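Local coordinates for protein Can2 (Sulfobacillus thermosulfidooxidans, PDB 7BDV) that is a CRISPR ancillary effector nuclease of dual specificity that binds cyclic tetra-adenylate and potentiates type III CRISPR defence, at residues 337-342 with 347-352. Sequence-based numbering, arbitrary orientation.
Sequences AAKKRC and IYVSDQ
Cys342 and Ile347 meet where helix 336-344 hands the chain on to strand 347-350, and in this beta-alpha-beta unit the packing is buried near the turn and gives way to a partly exposed salt bridge further along. At the tight end Ile347 N donates to Cys342 O over 2.8 Å. Both side chains are buried, with Cys342 CB 4.1 Å from Ile347 CB. Val349 comes next: its CG1, set between its own backbone N and carbonyl carbon (chi1 55°), reaches both Cys342 CB and Lys339 CG, each at 4.1 Å. Beyond it the apolar contact gives way to charge on the partly exposed side. Lys339, extended beyond CG, carries NZ to Asp351 OD2 in a salt bridge of 2.7 Å; the two side chains cross at about a right angle, and NZ comes from above the carboxylate plane. Leu334 N also donates to this oxygen, giving it a second partner that should help to hold the carboxylate in place. Arg341 hydrogen-bonds Asn275 of the second subunit. Helix 336-344 thus links the parallel neighbours 325-329 and 347-350 in the endonuclease domain, with Cys342 and Ile347 also resting on helix 306-320.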
ATOM      1  N   ALA A 337     -14.956 -13.302  -2.181  1.00 50.53           N
ATOM      2  CA  ALA A 337     -13.719 -13.067  -1.413  1.00 49.35           C
ATOM      3  C   ALA A 337     -12.807 -12.093  -2.173  1.00 48.43           C
ATOM      4  O   ALA A 337     -12.242 -11.188  -1.530  1.00 49.57           O
ATOM      5  CB  ALA A 337     -13.049 -14.391  -1.172  1.00 48.93           C
ATOM      6  N   ALA A 338     -12.647 -12.277  -3.479  1.00 46.04           N
ATOM      7  CA  ALA A 338     -11.785 -11.432  -4.340  1.00 48.84           C
ATOM      8  C   ALA A 338     -12.354 -10.015  -4.357  1.00 42.55           C
ATOM      9  O   ALA A 338     -11.554  -9.054  -4.246  1.00 44.07           O
ATOM     10  CB  ALA A 338     -11.680 -12.005  -5.736  1.00 51.45           C
ATOM     11  N   LYS A 339     -13.688  -9.889  -4.429  1.00 42.94           N
ATOM     12  CA  LYS A 339     -14.395  -8.582  -4.437  1.00 43.18           C
ATOM     13  C   LYS A 339     -14.221  -7.913  -3.073  1.00 41.61           C
ATOM     14  O   LYS A 339     -13.981  -6.680  -3.026  1.00 37.60           O
ATOM     15  CB  LYS A 339     -15.871  -8.739  -4.824  1.00 52.32           C
ATOM     16  CG  LYS A 339     -16.136  -8.899  -6.319  1.00 50.73           C
ATOM     17  CD  LYS A 339     -17.512  -9.412  -6.647  1.00 54.40           C
ATOM     18  CE  LYS A 339     -17.825  -9.341  -8.125  1.00 59.99           C
ATOM     19  NZ  LYS A 339     -18.979 -10.205  -8.463  1.00 62.89           N
ATOM     20  N   LYS A 340     -14.313  -8.684  -1.989  1.00 37.96           N
ATOM     21  CA  LYS A 340     -14.161  -8.147  -0.618  1.00 39.91           C
ATOM     22  C   LYS A 340     -12.720  -7.644  -0.415  1.00 41.42           C
ATOM     23  O   LYS A 340     -12.555  -6.580   0.219  1.00 43.34           O
ATOM     24  CB  LYS A 340     -14.603  -9.199   0.405  1.00 45.09           C
ATOM     25  CG  LYS A 340     -16.114  -9.225   0.653  1.00 47.00           C
ATOM     26  CD  LYS A 340     -16.661 -10.554   1.201  1.00 53.94           C
ATOM     27  N   ARG A 341     -11.706  -8.343  -0.932  1.00 41.52           N
ATOM     28  CA  ARG A 341     -10.294  -7.898  -0.773  1.00 42.86           C
ATOM     29  C   ARG A 341     -10.106  -6.584  -1.545  1.00 45.52           C
ATOM     30  O   ARG A 341      -9.475  -5.636  -0.991  1.00 52.63           O
ATOM     31  CB  ARG A 341      -9.290  -8.970  -1.204  1.00 45.44           C
ATOM     32  CG  ARG A 341      -7.845  -8.545  -0.945  1.00 51.25           C
ATOM     33  CD  ARG A 341      -6.871  -9.702  -0.964  1.00 59.39           C
ATOM     34  NE  ARG A 341      -7.141 -10.690   0.075  1.00 61.47           N
ATOM     35  CZ  ARG A 341      -6.689 -10.658   1.331  1.00 58.44           C
ATOM     36  NH1 ARG A 341      -5.919  -9.670   1.763  1.00 56.13           N
ATOM     37  NH2 ARG A 341      -7.019 -11.635   2.156  1.00 57.81           N
ATOM     38  N   CYS A 342     -10.652  -6.499  -2.758  1.00 46.53           N
ATOM     39  CA  CYS A 342     -10.629  -5.264  -3.571  1.00 50.02           C
ATOM     40  C   CYS A 342     -11.241  -4.095  -2.796  1.00 47.55           C
ATOM     41  O   CYS A 342     -10.590  -3.027  -2.718  1.00 42.53           O
ATOM     42  CB  CYS A 342     -11.346  -5.472  -4.898  1.00 47.37           C
ATOM     43  SG  CYS A 342     -10.391  -6.507  -6.016  1.00 43.12           S
ATOM     44  N   ILE A 347      -9.621  -0.861  -4.168  1.00 41.91           N
ATOM     45  CA  ILE A 347      -9.541  -1.185  -5.621  1.00 42.54           C
ATOM     46  C   ILE A 347     -10.969  -1.313  -6.140  1.00 43.48           C
ATOM     47  O   ILE A 347     -11.688  -2.203  -5.672  1.00 31.49           O
ATOM     48  CB  ILE A 347      -8.717  -2.460  -5.839  1.00 42.83           C
ATOM     49  CG1 ILE A 347      -7.294  -2.306  -5.297  1.00 40.00           C
ATOM     50  CG2 ILE A 347      -8.738  -2.901  -7.287  1.00 45.33           C
ATOM     51  CD1 ILE A 347      -6.497  -3.571  -5.307  1.00 41.69           C
ATOM     52  N   TYR A 348     -11.365  -0.454  -7.074  1.00 35.60           N
ATOM     53  CA  TYR A 348     -12.676  -0.589  -7.762  1.00 42.85           C
ATOM     54  C   TYR A 348     -12.697  -1.894  -8.557  1.00 38.64           C
ATOM     55  O   TYR A 348     -11.662  -2.278  -9.156  1.00 33.80           O
ATOM     56  CB  TYR A 348     -12.995   0.655  -8.586  1.00 49.07           C
ATOM     57  CG  TYR A 348     -13.676   1.724  -7.771  1.00 57.99           C
ATOM     58  CD1 TYR A 348     -12.986   2.433  -6.791  1.00 64.07           C
ATOM     59  CD2 TYR A 348     -15.007   2.040  -7.980  1.00 63.97           C
ATOM     60  CE1 TYR A 348     -13.604   3.417  -6.041  1.00 66.55           C
ATOM     61  CE2 TYR A 348     -15.638   3.032  -7.246  1.00 66.07           C
ATOM     62  CZ  TYR A 348     -14.932   3.725  -6.273  1.00 69.55           C
ATOM     63  OH  TYR A 348     -15.516   4.714  -5.530  1.00 77.57           O
ATOM     64  N   VAL A 349     -13.812  -2.618  -8.517  1.00 36.69           N
ATOM     65  CA  VAL A 349     -13.871  -3.954  -9.177  1.00 38.75           C
ATOM     66  C   VAL A 349     -15.099  -4.029 -10.092  1.00 39.35           C
ATOM     67  O   VAL A 349     -16.201  -3.635  -9.683  1.00 40.54           O
ATOM     68  CB  VAL A 349     -13.749  -5.127  -8.176  1.00 39.28           C
ATOM     69  CG1 VAL A 349     -14.772  -5.088  -7.054  1.00 44.76           C
ATOM     70  CG2 VAL A 349     -13.783  -6.451  -8.911  1.00 45.91           C
ATOM     71  N   SER A 350     -14.880  -4.446 -11.337  1.00 38.94           N
ATOM     72  CA  SER A 350     -15.914  -4.742 -12.361  1.00 45.53           C
ATOM     73  C   SER A 350     -15.693  -6.135 -12.934  1.00 46.57           C
ATOM     74  O   SER A 350     -14.608  -6.354 -13.549  1.00 44.05           O
ATOM     75  CB  SER A 350     -15.894  -3.731 -13.465  1.00 52.82           C
ATOM     76  OG  SER A 350     -17.004  -3.951 -14.315  1.00 59.63           O
ATOM     77  N   ASP A 351     -16.686  -7.025 -12.789  1.00 43.14           N
ATOM     78  CA  ASP A 351     -16.656  -8.374 -13.405  1.00 39.58           C
ATOM     79  C   ASP A 351     -17.820  -8.550 -14.394  1.00 41.03           C
ATOM     80  O   ASP A 351     -18.096  -9.707 -14.732  1.00 37.36           O
ATOM     81  CB  ASP A 351     -16.643  -9.438 -12.314  1.00 48.62           C
ATOM     82  CG  ASP A 351     -17.966  -9.633 -11.593  1.00 55.58           C
ATOM     83  OD1 ASP A 351     -18.797  -8.697 -11.625  1.00 52.19           O
ATOM     84  OD2 ASP A 351     -18.147 -10.728 -11.004  1.00 64.91           O
ATOM     85  N   GLN A 352     -18.468  -7.454 -14.817  1.00 38.83           N
ATOM     86  CA  GLN A 352     -19.697  -7.455 -15.660  1.00 38.97           C
ATOM     87  C   GLN A 352     -19.477  -6.412 -16.747  1.00 37.66           C
ATOM     88  O   GLN A 352     -19.771  -5.244 -16.559  1.00 33.32           O
ATOM     89  CB  GLN A 352     -20.990  -7.154 -14.891  1.00 34.06           C
TER